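Local atomic coordinates of redox-sensing transcriptional repressor rex (Thermoanaerobacter ethanolicus, PDB entry 3WG9), a protein that probably represses transcription in response to the cellular NADH/NAD(+) balance, combining a winged-helix DNA-binding domain and a Rossmann domain in a homodimer. Residues 14-18 / 48-52; 22-26 / 67-71; 85-91 / 110-116; 147-153 / 171-177. All coordinates share one frame; numbering follows the deposited sequence.

Contact 1. Residues 14-18 / 48-52; sequences RLPRY and QIRQD
Arg-14 is bent at chi3 (-72°), and the bend swings NE and NH2 side-on against the carboxylate of Asp-52. Asp-52 in turn has CG beside its own backbone N and anti to the carbonyl carbon, a torsion that carries both oxygens across the gap between helices 9-27 and 46-54. The two flat groups are nearly coplanar, 9° apart. Arg-14 NE gives an almost straight bond to the syn lone pair of Asp-52 OD2 at 2.8 Å, and Arg-14 NH2 gives another to the syn lone pair of Asp-52 OD1 at 3.0 Å, which together fix the rotation of both groups. The anti lone pair of Asp-52 OD2 takes the hydroxyl of Tyr-18, with OH to OD2 at 2.5 Å. Within its own helix, Gln-48 NE2 reaches Asp-52 OD1 from above the carboxylate plane at 3.0 Å. Each oxygen thus accepts from two donors, a buried setting that would probably favour the ionised carboxylate. Gln-48 also lays CG 3.6 Å above one face of the Arg-14 guanidinium, offset toward the rim. Apolar contact is lighter: Ile-49 CG1 lies 3.9 Å from Tyr-18 CZ, and Val-44 touches Arg-14, Tyr-18 and Ile-49. With the helix axes 102° apart and 11.6 Å from each other at closest approach, the polar side chains do the bridging. This steep crossing packs the long first helix, 9-27, against helix 46-54 of the predicted helix-turn-helix in the winged-helix domain.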
# COMPACT_ATOMS: atom_id res chain seq x y z
N ARG B 14 9.86 -8.03 -0.77
CA ARG B 14 10.80 -7.37 -1.69
C ARG B 14 10.57 -7.77 -3.13
O ARG B 14 10.96 -7.01 -4.06
CB ARG B 14 12.25 -7.71 -1.34
CG ARG B 14 12.67 -7.05 -0.02
CD ARG B 14 14.20 -7.24 0.29
NE ARG B 14 14.56 -8.61 0.67
CZ ARG B 14 14.66 -9.06 1.90
NH1 ARG B 14 14.36 -8.26 2.94
NH2 ARG B 14 15.02 -10.31 2.11
N LEU B 15 10.06 -8.97 -3.37
CA LEU B 15 9.96 -9.44 -4.78
C LEU B 15 9.14 -8.55 -5.72
O LEU B 15 9.52 -8.38 -6.89
CB LEU B 15 9.46 -10.90 -4.87
CG LEU B 15 10.31 -11.96 -4.12
CD1 LEU B 15 9.64 -13.33 -4.10
CD2 LEU B 15 11.72 -12.09 -4.81
N PRO B 16 7.94 -8.09 -5.29
CA PRO B 16 7.24 -7.15 -6.18
C PRO B 16 7.99 -5.84 -6.43
O PRO B 16 7.80 -5.27 -7.49
CB PRO B 16 5.87 -6.92 -5.49
CG PRO B 16 5.77 -8.15 -4.52
CD PRO B 16 7.19 -8.36 -4.07
N ARG B 17 8.74 -5.36 -5.45
CA ARG B 17 9.58 -4.17 -5.67
C ARG B 17 10.62 -4.46 -6.76
O ARG B 17 10.78 -3.67 -7.70
CB ARG B 17 10.28 -3.74 -4.38
CG ARG B 17 9.33 -3.45 -3.19
CD ARG B 17 10.16 -2.99 -1.97
NE ARG B 17 10.98 -1.83 -2.34
CZ ARG B 17 12.26 -1.67 -1.99
NH1 ARG B 17 12.89 -2.59 -1.26
NH2 ARG B 17 12.90 -0.57 -2.34
N TYR B 18 11.25 -5.65 -6.76
CA TYR B 18 12.19 -5.91 -7.88
C TYR B 18 11.45 -5.93 -9.21
O TYR B 18 11.90 -5.35 -10.21
CB TYR B 18 12.89 -7.24 -7.69
CG TYR B 18 13.62 -7.40 -6.38
CD1 TYR B 18 14.25 -6.33 -5.74
CD2 TYR B 18 13.74 -8.66 -5.81
CE1 TYR B 18 14.96 -6.51 -4.55
CE2 TYR B 18 14.47 -8.85 -4.65
CZ TYR B 18 15.06 -7.79 -4.01
OH TYR B 18 15.72 -8.04 -2.82
N GLN B 48 22.01 -9.66 -0.47
CA GLN B 48 20.63 -10.05 -0.09
C GLN B 48 19.82 -10.25 -1.37
O GLN B 48 18.97 -11.14 -1.44
CB GLN B 48 19.97 -8.98 0.80
CG GLN B 48 18.60 -9.42 1.39
CD GLN B 48 18.72 -10.66 2.22
OE1 GLN B 48 19.36 -10.64 3.23
NE2 GLN B 48 18.13 -11.76 1.78
N ILE B 49 20.05 -9.43 -2.38
CA ILE B 49 19.24 -9.59 -3.59
C ILE B 49 19.59 -10.93 -4.24
O ILE B 49 18.70 -11.66 -4.69
CB ILE B 49 19.51 -8.50 -4.60
CG1 ILE B 49 18.91 -7.17 -4.09
CG2 ILE B 49 18.92 -8.93 -5.90
CD1 ILE B 49 19.34 -5.97 -4.95
N ARG B 50 20.88 -11.27 -4.26
CA ARG B 50 21.27 -12.58 -4.83
C ARG B 50 20.59 -13.71 -4.03
O ARG B 50 20.04 -14.66 -4.58
CB ARG B 50 22.79 -12.77 -4.74
CG ARG B 50 23.56 -11.85 -5.62
CD ARG B 50 25.07 -12.29 -5.62
NE ARG B 50 25.78 -11.25 -6.32
CZ ARG B 50 26.37 -10.21 -5.76
NH1 ARG B 50 26.59 -10.20 -4.45
NH2 ARG B 50 26.82 -9.24 -6.55
N GLN B 51 20.61 -13.59 -2.71
CA GLN B 51 20.00 -14.58 -1.87
C GLN B 51 18.46 -14.70 -2.07
O GLN B 51 17.90 -15.83 -2.08
CB GLN B 51 20.25 -14.19 -0.43
CG GLN B 51 19.90 -15.34 0.56
CD GLN B 51 20.42 -15.08 1.99
OE1 GLN B 51 19.73 -14.52 2.83
NE2 GLN B 51 21.67 -15.46 2.24
N ASP B 52 17.82 -13.56 -2.28
CA ASP B 52 16.37 -13.55 -2.54
C ASP B 52 16.03 -14.34 -3.79
O ASP B 52 15.14 -15.17 -3.77
CB ASP B 52 15.82 -12.13 -2.70
CG ASP B 52 15.78 -11.34 -1.38
OD1 ASP B 52 15.92 -11.95 -0.28
OD2 ASP B 52 15.53 -10.11 -1.43

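Contact 2. Residues 22-26 / 67-71; sequences LEELL and NVEEL
In the winged-helix domain, Leu-22, Leu-25 and Leu-26 of helix 9-27 pack on the first turn of helix 68-78, which directly follows the short wing strand 66-67. Val-68 is the central piece. Its CG1 rests against the backbone of the facing helix, 3.7 Å from both Leu-22 O and Leu-26 N, two atoms that are themselves joined by a helical hydrogen bond. The same methyl meets Leu-26 CB at 3.9 Å and Leu-25 CB at 4.0 Å, so a single branch touches two of the leucines through their CB atoms. The other branch, CG2, faces Leu-25 CD1. On one flank Leu-22 crosses Leu-71 at about a right angle; here CD1 of Leu-22 is only 3.3 Å from CG of Leu-71, closer than ordinary van der Waals contact, which marks a tight spot. On the other flank Leu-26, with CG anti to the backbone N (chi1 -180°), brings CD1 to 3.7 Å from Glu-69 CB, where the packing becomes more exposed. Beyond this apolar layer, Glu-23 OE2 bonds to Tyr-72 OH, whereas Glu-24, a zinc ligand in a structure of this protein but without the metal here, packs on Asp-181 of the second subunit. Asn-67 occupies the N-cap of helix 68-78: its OD1 accepts from Glu-70 N at 2.9 Å, with the donor in the plane of the amide carbonyl and an N-H...O angle of 151°.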
# COMPACT_ATOMS: atom_id res chain seq x y z
N LEU B 22 12.29 -3.46 -12.52
CA LEU B 22 12.60 -4.13 -13.79
C LEU B 22 11.61 -3.86 -14.93
O LEU B 22 11.99 -3.80 -16.12
CB LEU B 22 12.71 -5.64 -13.58
CG LEU B 22 14.08 -5.98 -12.97
CD1 LEU B 22 14.02 -7.29 -12.21
CD2 LEU B 22 15.16 -6.02 -14.04
N GLU B 23 10.32 -3.78 -14.59
CA GLU B 23 9.30 -3.42 -15.56
C GLU B 23 9.59 -2.05 -16.18
O GLU B 23 9.51 -1.87 -17.40
CB GLU B 23 7.91 -3.49 -14.90
CG GLU B 23 6.76 -3.36 -15.87
CD GLU B 23 5.43 -3.62 -15.15
OE1 GLU B 23 4.77 -2.63 -14.75
OE2 GLU B 23 5.08 -4.78 -14.91
N GLU B 24 9.99 -1.09 -15.36
CA GLU B 24 10.28 0.26 -15.81
C GLU B 24 11.50 0.27 -16.74
O GLU B 24 11.45 0.88 -17.80
CB GLU B 24 10.46 1.16 -14.61
CG GLU B 24 10.90 2.61 -14.88
CD GLU B 24 11.14 3.36 -13.57
OE1 GLU B 24 12.21 4.00 -13.40
OE2 GLU B 24 10.28 3.25 -12.67
N LEU B 25 12.54 -0.46 -16.36
CA LEU B 25 13.73 -0.63 -17.20
C LEU B 25 13.40 -1.35 -18.50
O LEU B 25 13.92 -1.00 -19.56
CB LEU B 25 14.83 -1.41 -16.43
CG LEU B 25 15.46 -0.95 -15.11
CD1 LEU B 25 16.38 -2.04 -14.58
CD2 LEU B 25 16.23 0.37 -15.21
N LEU B 26 12.57 -2.38 -18.43
CA LEU B 26 12.19 -3.10 -19.62
C LEU B 26 11.39 -2.19 -20.56
O LEU B 26 11.58 -2.22 -21.78
CB LEU B 26 11.41 -4.37 -19.26
CG LEU B 26 10.96 -5.22 -20.45
CD1 LEU B 26 12.10 -5.99 -21.14
CD2 LEU B 26 9.86 -6.15 -19.96
N ASN B 67 20.41 -9.65 -16.98
CA ASN B 67 19.59 -9.30 -18.12
C ASN B 67 18.19 -8.89 -17.61
O ASN B 67 17.54 -9.63 -16.86
CB ASN B 67 19.47 -10.50 -19.09
CG ASN B 67 18.64 -10.19 -20.30
OD1 ASN B 67 17.43 -10.35 -20.29
ND2 ASN B 67 19.30 -9.73 -21.38
N VAL B 68 17.78 -7.69 -17.98
CA VAL B 68 16.53 -7.11 -17.50
C VAL B 68 15.35 -7.96 -17.88
O VAL B 68 14.53 -8.31 -17.03
CB VAL B 68 16.37 -5.69 -18.06
CG1 VAL B 68 14.94 -5.18 -17.86
CG2 VAL B 68 17.38 -4.76 -17.43
N GLU B 69 15.23 -8.32 -19.17
CA GLU B 69 14.03 -8.99 -19.63
C GLU B 69 13.92 -10.36 -18.97
O GLU B 69 12.82 -10.82 -18.66
CB GLU B 69 14.01 -9.14 -21.16
CG GLU B 69 12.72 -9.76 -21.72
CD GLU B 69 12.77 -9.86 -23.25
OE1 GLU B 69 13.11 -8.83 -23.89
OE2 GLU B 69 12.55 -10.96 -23.82
N GLU B 70 15.05 -11.05 -18.79
CA GLU B 70 15.00 -12.41 -18.25
C GLU B 70 14.72 -12.38 -16.74
O GLU B 70 14.04 -13.27 -16.22
CB GLU B 70 16.32 -13.15 -18.50
CG GLU B 70 16.56 -13.39 -19.98
CD GLU B 70 17.71 -14.36 -20.28
OE1 GLU B 70 18.73 -14.31 -19.56
OE2 GLU B 70 17.57 -15.16 -21.25
N LEU B 71 15.30 -11.41 -16.05
CA LEU B 71 15.06 -11.30 -14.61
C LEU B 71 13.60 -10.92 -14.44
O LEU B 71 12.87 -11.54 -13.61
CB LEU B 71 16.03 -10.33 -13.94
CG LEU B 71 15.82 -9.99 -12.45
CD1 LEU B 71 15.61 -11.26 -11.62
CD2 LEU B 71 16.89 -9.09 -11.90

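Contact 3. Residues 85-91 / 110-116; sequences YNTIIIG and FNLKGIF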
# COMPACT_ATOMS: atom_id res chain seq x y z
N TYR B 85 -6.48 -15.33 -11.59
CA TYR B 85 -7.10 -15.48 -10.28
C TYR B 85 -8.49 -14.83 -10.42
O TYR B 85 -8.62 -13.72 -10.94
CB TYR B 85 -6.28 -14.72 -9.18
CG TYR B 85 -4.87 -15.23 -9.09
CD1 TYR B 85 -4.56 -16.37 -8.35
CD2 TYR B 85 -3.86 -14.62 -9.84
CE1 TYR B 85 -3.26 -16.91 -8.35
CE2 TYR B 85 -2.54 -15.15 -9.86
CZ TYR B 85 -2.27 -16.30 -9.12
OH TYR B 85 -0.98 -16.82 -9.12
N ASN B 86 -9.51 -15.54 -9.97
CA ASN B 86 -10.87 -14.99 -9.96
C ASN B 86 -11.08 -14.21 -8.65
O ASN B 86 -10.83 -14.76 -7.59
CB ASN B 86 -11.85 -16.14 -10.03
CG ASN B 86 -11.77 -16.88 -11.39
OD1 ASN B 86 -11.29 -16.32 -12.38
ND2 ASN B 86 -12.18 -18.15 -11.40
N THR B 87 -11.52 -12.96 -8.78
CA THR B 87 -11.73 -12.06 -7.67
C THR B 87 -13.18 -11.62 -7.58
O THR B 87 -13.91 -11.58 -8.58
CB THR B 87 -10.81 -10.82 -7.81
OG1 THR B 87 -11.25 -10.02 -8.93
CG2 THR B 87 -9.34 -11.29 -8.00
N ILE B 88 -13.58 -11.24 -6.39
CA ILE B 88 -14.78 -10.48 -6.20
C ILE B 88 -14.43 -9.33 -5.30
O ILE B 88 -13.47 -9.40 -4.55
CB ILE B 88 -15.90 -11.30 -5.51
CG1 ILE B 88 -15.46 -11.86 -4.14
CG2 ILE B 88 -16.32 -12.47 -6.41
CD1 ILE B 88 -16.52 -12.75 -3.45
N ILE B 89 -15.22 -8.27 -5.38
CA ILE B 89 -15.05 -7.13 -4.46
C ILE B 89 -16.30 -7.06 -3.65
O ILE B 89 -17.43 -7.12 -4.22
CB ILE B 89 -14.90 -5.84 -5.32
CG1 ILE B 89 -13.53 -5.90 -5.99
CG2 ILE B 89 -15.00 -4.56 -4.48
CD1 ILE B 89 -13.23 -4.72 -6.95
N ILE B 90 -16.13 -6.88 -2.33
CA ILE B 90 -17.23 -6.65 -1.43
C ILE B 90 -17.21 -5.14 -1.07
O ILE B 90 -16.21 -4.60 -0.53
CB ILE B 90 -17.13 -7.43 -0.12
CG1 ILE B 90 -16.74 -8.91 -0.32
CG2 ILE B 90 -18.46 -7.25 0.70
CD1 ILE B 90 -17.66 -9.61 -1.29
N GLY B 91 -18.30 -4.46 -1.44
CA GLY B 91 -18.41 -2.97 -1.22
C GLY B 91 -18.46 -2.27 -2.57
O GLY B 91 -17.50 -2.36 -3.34
N PHE B 110 -5.96 -10.67 -12.76
CA PHE B 110 -6.93 -10.67 -11.70
C PHE B 110 -8.32 -10.43 -12.26
O PHE B 110 -8.76 -9.30 -12.52
CB PHE B 110 -6.51 -9.70 -10.60
CG PHE B 110 -5.16 -10.03 -10.00
CD1 PHE B 110 -5.08 -10.82 -8.86
CD2 PHE B 110 -4.00 -9.61 -10.61
CE1 PHE B 110 -3.85 -11.13 -8.29
CE2 PHE B 110 -2.76 -9.90 -10.03
CZ PHE B 110 -2.68 -10.66 -8.90
N ASN B 111 -9.03 -11.53 -12.44
CA ASN B 111 -10.26 -11.44 -13.19
C ASN B 111 -11.47 -11.19 -12.30
O ASN B 111 -11.93 -12.10 -11.63
CB ASN B 111 -10.42 -12.71 -14.03
CG ASN B 111 -9.37 -12.78 -15.16
OD1 ASN B 111 -8.91 -13.86 -15.52
ND2 ASN B 111 -8.99 -11.63 -15.70
N LEU B 112 -11.96 -9.95 -12.30
CA LEU B 112 -13.06 -9.60 -11.42
C LEU B 112 -14.39 -10.24 -11.87
O LEU B 112 -14.85 -9.91 -12.95
CB LEU B 112 -13.26 -8.08 -11.38
CG LEU B 112 -14.37 -7.59 -10.43
CD1 LEU B 112 -14.03 -7.86 -8.95
CD2 LEU B 112 -14.57 -6.07 -10.59
N LYS B 113 -15.02 -11.07 -11.03
CA LYS B 113 -16.24 -11.83 -11.39
C LYS B 113 -17.53 -11.25 -10.86
O LYS B 113 -18.60 -11.62 -11.31
CB LYS B 113 -16.14 -13.28 -10.92
CG LYS B 113 -15.00 -14.00 -11.49
CD LYS B 113 -15.07 -14.00 -13.01
CE LYS B 113 -13.74 -14.44 -13.54
NZ LYS B 113 -13.79 -14.90 -14.96
N GLY B 114 -17.46 -10.37 -9.86
CA GLY B 114 -18.68 -9.86 -9.25
C GLY B 114 -18.32 -8.84 -8.19
O GLY B 114 -17.19 -8.85 -7.66
N ILE B 115 -19.27 -7.95 -7.93
CA ILE B 115 -19.21 -6.96 -6.90
C ILE B 115 -20.44 -7.11 -6.02
O ILE B 115 -21.54 -7.38 -6.51
CB ILE B 115 -19.16 -5.51 -7.51
CG1 ILE B 115 -17.92 -5.29 -8.37
CG2 ILE B 115 -19.34 -4.39 -6.46
CD1 ILE B 115 -18.04 -3.91 -9.09
N PHE B 116 -20.26 -6.99 -4.72
CA PHE B 116 -21.30 -7.28 -3.75
C PHE B 116 -21.52 -6.09 -2.83
O PHE B 116 -20.57 -5.37 -2.44
CB PHE B 116 -20.94 -8.55 -2.98
CG PHE B 116 -20.91 -9.77 -3.87
CD1 PHE B 116 -22.05 -10.58 -4.02
CD2 PHE B 116 -19.79 -10.02 -4.67
CE1 PHE B 116 -22.06 -11.65 -4.91
CE2 PHE B 116 -19.78 -11.06 -5.54
CZ PHE B 116 -20.93 -11.90 -5.66
O HOH W 1 -9.85 -7.93 -9.89
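Tyr-85 runs side by side with Phe-110, both rings pointing the same way but slid so far apart that they barely overlap: Tyr-85 CD2 is 3.8 Å from Phe-110 CE1 and the planes are 26° apart. They mark the start of two parallel strands in the first beta-alpha-beta unit of the Rossmann fold, whose helix 94-102 lies between them in sequence. Along the ladder Asn-111 N donates to Tyr-85 O, Thr-87 N to Asn-111 O, and Lys-113 N to Thr-87 O. The register then slips by one residue at Lys-113, a beta bulge: Ile-89 N next pairs with Gly-114 O and Phe-116 N with Ile-89 O. Gly-114 N is left buried and without a partner. On the face carrying Thr-87 and Ile-89, Leu-112 crosses Ile-89 at about a right angle, with CD1 3.6 Å from Ile-89 CG1. Thr-87 has OG1 between its backbone N and carbonyl carbon (chi1 69°), which sets OG1 3.1 Å from Leu-112 CA. A water hydrogen-bonded to Thr-87 OG1 at 2.7 Å donates to Phe-110 O. On the opposite face Phe-116 CE2 touches Ile-88 CG2 at 3.8 Å, while Phe-116 CB meets Ile-90 CD1, also at 3.8 Å. Phe-141 of helix 138-144 meets the Phe-116 ring edge-to-face. Gly-91 opens the glycine-rich turn predicted to bind NAD(+), and its N closes the ladder on Phe-116 O at 2.6 Å.

Contact 4. Residues 147-153 / 171-177; sequences IDIGILC and IKAIWNF
In the second half of the Rossmann sheet, strand 149-152 pairs in parallel with strand 173-176, the two joined in sequence by crossover helix 159-168; Phe-177 contributes to the NADH site seen in a structure of this protein, empty of NADH here. Phe-177 N donates to Leu-152 O at the nucleotide end, and its ring sits edge-on to that same oxygen. Trp-175 has CG anti to the backbone N (chi1 -164°), which lays its ring alongside Ile-151; Ile-151 CD1 comes at the ring edge, near the plane, 4.0 Å from Trp-175 CE3, and Ile-151 CG2 meets Phe-177 CE2 at 3.7 Å. Phe-177 CE2 stands 3.6 Å above one face of Trp-175, offset toward the rim. Cys-153 adds an oblique sulfur-aromatic contact, its SG 4.9 Å from the centroid of the Phe-177 ring. On the other face of the sheet Leu-152 CG packs on Ile-174 CG2 at 3.8 Å, next to helix 159-168. Gly-150 N, bonded to Ala-173 O, is covered by Ile-171 CD1. At the far end Asp-148 O accepts from Lys-172 N and, weakly, from Ala-173 N. The side chains of Asp-148 and Lys-172 run side by side, but their ion pair is long, OD1 to NZ being 3.6 Å; Asp-148 OD2 is bonded to Asn-86 N. Trp-175 NE1 bonds to Ser-198 OG of the second subunit, and Phe-177 O accepts from Tyr-102 OH of that subunit. Backbone bonds set the register; these intersubunit bonds put an NADH-site residue beside the dimer interface, so the two are probably sensitive to each other.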
# COMPACT_ATOMS: atom_id res chain seq x y z
N ILE B 147 -14.12 -18.69 -6.94
CA ILE B 147 -13.44 -17.44 -6.54
C ILE B 147 -12.25 -17.71 -5.63
O ILE B 147 -12.39 -18.37 -4.60
CB ILE B 147 -14.42 -16.49 -5.85
CG1 ILE B 147 -15.64 -16.26 -6.74
CG2 ILE B 147 -13.71 -15.14 -5.48
CD1 ILE B 147 -15.30 -15.66 -8.10
N ASP B 148 -11.12 -17.11 -5.97
CA ASP B 148 -9.90 -17.25 -5.23
C ASP B 148 -9.75 -16.13 -4.21
O ASP B 148 -9.33 -16.42 -3.11
CB ASP B 148 -8.72 -17.22 -6.20
CG ASP B 148 -8.76 -18.40 -7.20
OD1 ASP B 148 -8.89 -19.54 -6.72
OD2 ASP B 148 -8.85 -18.15 -8.43
N ILE B 149 -9.99 -14.87 -4.60
CA ILE B 149 -9.58 -13.71 -3.77
C ILE B 149 -10.83 -12.86 -3.47
O ILE B 149 -11.58 -12.59 -4.40
CB ILE B 149 -8.53 -12.83 -4.46
CG1 ILE B 149 -7.25 -13.64 -4.81
CG2 ILE B 149 -8.22 -11.58 -3.58
CD1 ILE B 149 -6.28 -12.85 -5.78
N GLY B 150 -11.14 -12.63 -2.20
CA GLY B 150 -12.24 -11.68 -1.85
C GLY B 150 -11.55 -10.36 -1.44
O GLY B 150 -10.64 -10.32 -0.60
N ILE B 151 -11.92 -9.27 -2.09
CA ILE B 151 -11.32 -7.97 -1.74
C ILE B 151 -12.33 -7.19 -0.92
O ILE B 151 -13.49 -7.05 -1.37
CB ILE B 151 -11.05 -7.21 -3.03
CG1 ILE B 151 -10.16 -8.09 -3.93
CG2 ILE B 151 -10.47 -5.75 -2.73
CD1 ILE B 151 -9.92 -7.54 -5.36
N LEU B 152 -11.93 -6.72 0.27
CA LEU B 152 -12.87 -6.13 1.21
C LEU B 152 -12.76 -4.62 1.14
O LEU B 152 -11.68 -4.06 1.43
CB LEU B 152 -12.66 -6.59 2.67
CG LEU B 152 -12.79 -8.06 3.07
CD1 LEU B 152 -12.51 -8.16 4.60
CD2 LEU B 152 -14.18 -8.63 2.75
N CYS B 153 -13.84 -3.97 0.68
CA CYS B 153 -13.88 -2.49 0.55
C CYS B 153 -15.14 -1.96 1.25
O CYS B 153 -15.87 -1.11 0.74
CB CYS B 153 -13.97 -2.19 -0.95
SG CYS B 153 -12.45 -2.65 -1.85
N ILE B 171 -13.25 -19.35 0.42
CA ILE B 171 -12.32 -18.36 -0.18
C ILE B 171 -10.88 -18.72 0.16
O ILE B 171 -10.59 -19.27 1.23
CB ILE B 171 -12.65 -16.88 0.28
CG1 ILE B 171 -12.15 -15.88 -0.77
CG2 ILE B 171 -12.00 -16.53 1.63
CD1 ILE B 171 -13.12 -15.72 -1.84
N LYS B 172 -9.94 -18.43 -0.73
CA LYS B 172 -8.52 -18.80 -0.42
C LYS B 172 -7.68 -17.64 0.10
O LYS B 172 -6.66 -17.84 0.77
CB LYS B 172 -7.80 -19.38 -1.65
CG LYS B 172 -8.51 -20.64 -2.27
CD LYS B 172 -7.66 -21.12 -3.49
CE LYS B 172 -8.16 -22.47 -4.06
NZ LYS B 172 -9.56 -22.35 -4.55
N ALA B 173 -8.09 -16.42 -0.24
CA ALA B 173 -7.35 -15.23 0.19
C ALA B 173 -8.31 -14.07 0.28
O ALA B 173 -9.30 -14.00 -0.51
CB ALA B 173 -6.35 -14.89 -0.91
N ILE B 174 -7.94 -13.13 1.14
CA ILE B 174 -8.65 -11.89 1.33
C ILE B 174 -7.67 -10.76 1.24
O ILE B 174 -6.60 -10.76 1.90
CB ILE B 174 -9.34 -11.88 2.74
CG1 ILE B 174 -10.53 -12.87 2.68
CG2 ILE B 174 -9.85 -10.45 3.05
CD1 ILE B 174 -11.23 -13.06 4.04
N TRP B 175 -8.03 -9.79 0.39
CA TRP B 175 -7.23 -8.55 0.29
C TRP B 175 -8.04 -7.46 0.99
O TRP B 175 -9.12 -7.06 0.56
CB TRP B 175 -6.98 -8.24 -1.20
CG TRP B 175 -5.89 -7.24 -1.46
CD1 TRP B 175 -4.77 -7.02 -0.69
CD2 TRP B 175 -5.78 -6.36 -2.58
NE1 TRP B 175 -3.94 -6.08 -1.28
CE2 TRP B 175 -4.55 -5.63 -2.43
CE3 TRP B 175 -6.56 -6.14 -3.71
CZ2 TRP B 175 -4.17 -4.64 -3.31
CZ3 TRP B 175 -6.15 -5.15 -4.62
CH2 TRP B 175 -4.93 -4.46 -4.45
N ASN B 176 -7.55 -7.02 2.15
CA ASN B 176 -8.40 -6.27 3.08
C ASN B 176 -8.00 -4.77 3.06
O ASN B 176 -6.92 -4.46 3.49
CB ASN B 176 -8.18 -6.80 4.51
CG ASN B 176 -8.90 -5.95 5.57
OD1 ASN B 176 -9.97 -5.36 5.31
ND2 ASN B 176 -8.27 -5.82 6.75
N PHE B 177 -8.86 -3.89 2.56
CA PHE B 177 -8.58 -2.43 2.57
C PHE B 177 -9.01 -1.67 3.84
O PHE B 177 -8.80 -0.46 3.93
CB PHE B 177 -9.24 -1.75 1.39
CG PHE B 177 -8.47 -1.96 0.13
CD1 PHE B 177 -7.51 -1.03 -0.26
CD2 PHE B 177 -8.59 -3.16 -0.55
CE1 PHE B 177 -6.74 -1.22 -1.41
CE2 PHE B 177 -7.84 -3.37 -1.71
CZ PHE B 177 -6.91 -2.42 -2.11
O HOH W 2 -12.44 -20.84 -3.71

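Contacts 1 and 2 share helix 9-27, their centres 14 Å apart, and belong to the winged-helix, predicted DNA-binding part of the chain. Contacts 3 and 4 lie in the Rossmann domain with centres only 8 Å apart, because strands 85-90 and 149-152 are sheet neighbours: Ile-90 O is 2.7 Å from Cys-153 N and Ile-90 N is 2.8 Å from Ile-151 O, both probable hydrogen bonds. This places Gly-91 and Phe-177, from different strand pairs, at the same nucleotide-binding end. Contact 1 touches neither contact 3 nor contact 4, its nearest atoms lying about 10 Å from each and its centre about 29 and 25 Å from theirs; all four contacts reach the second subunit.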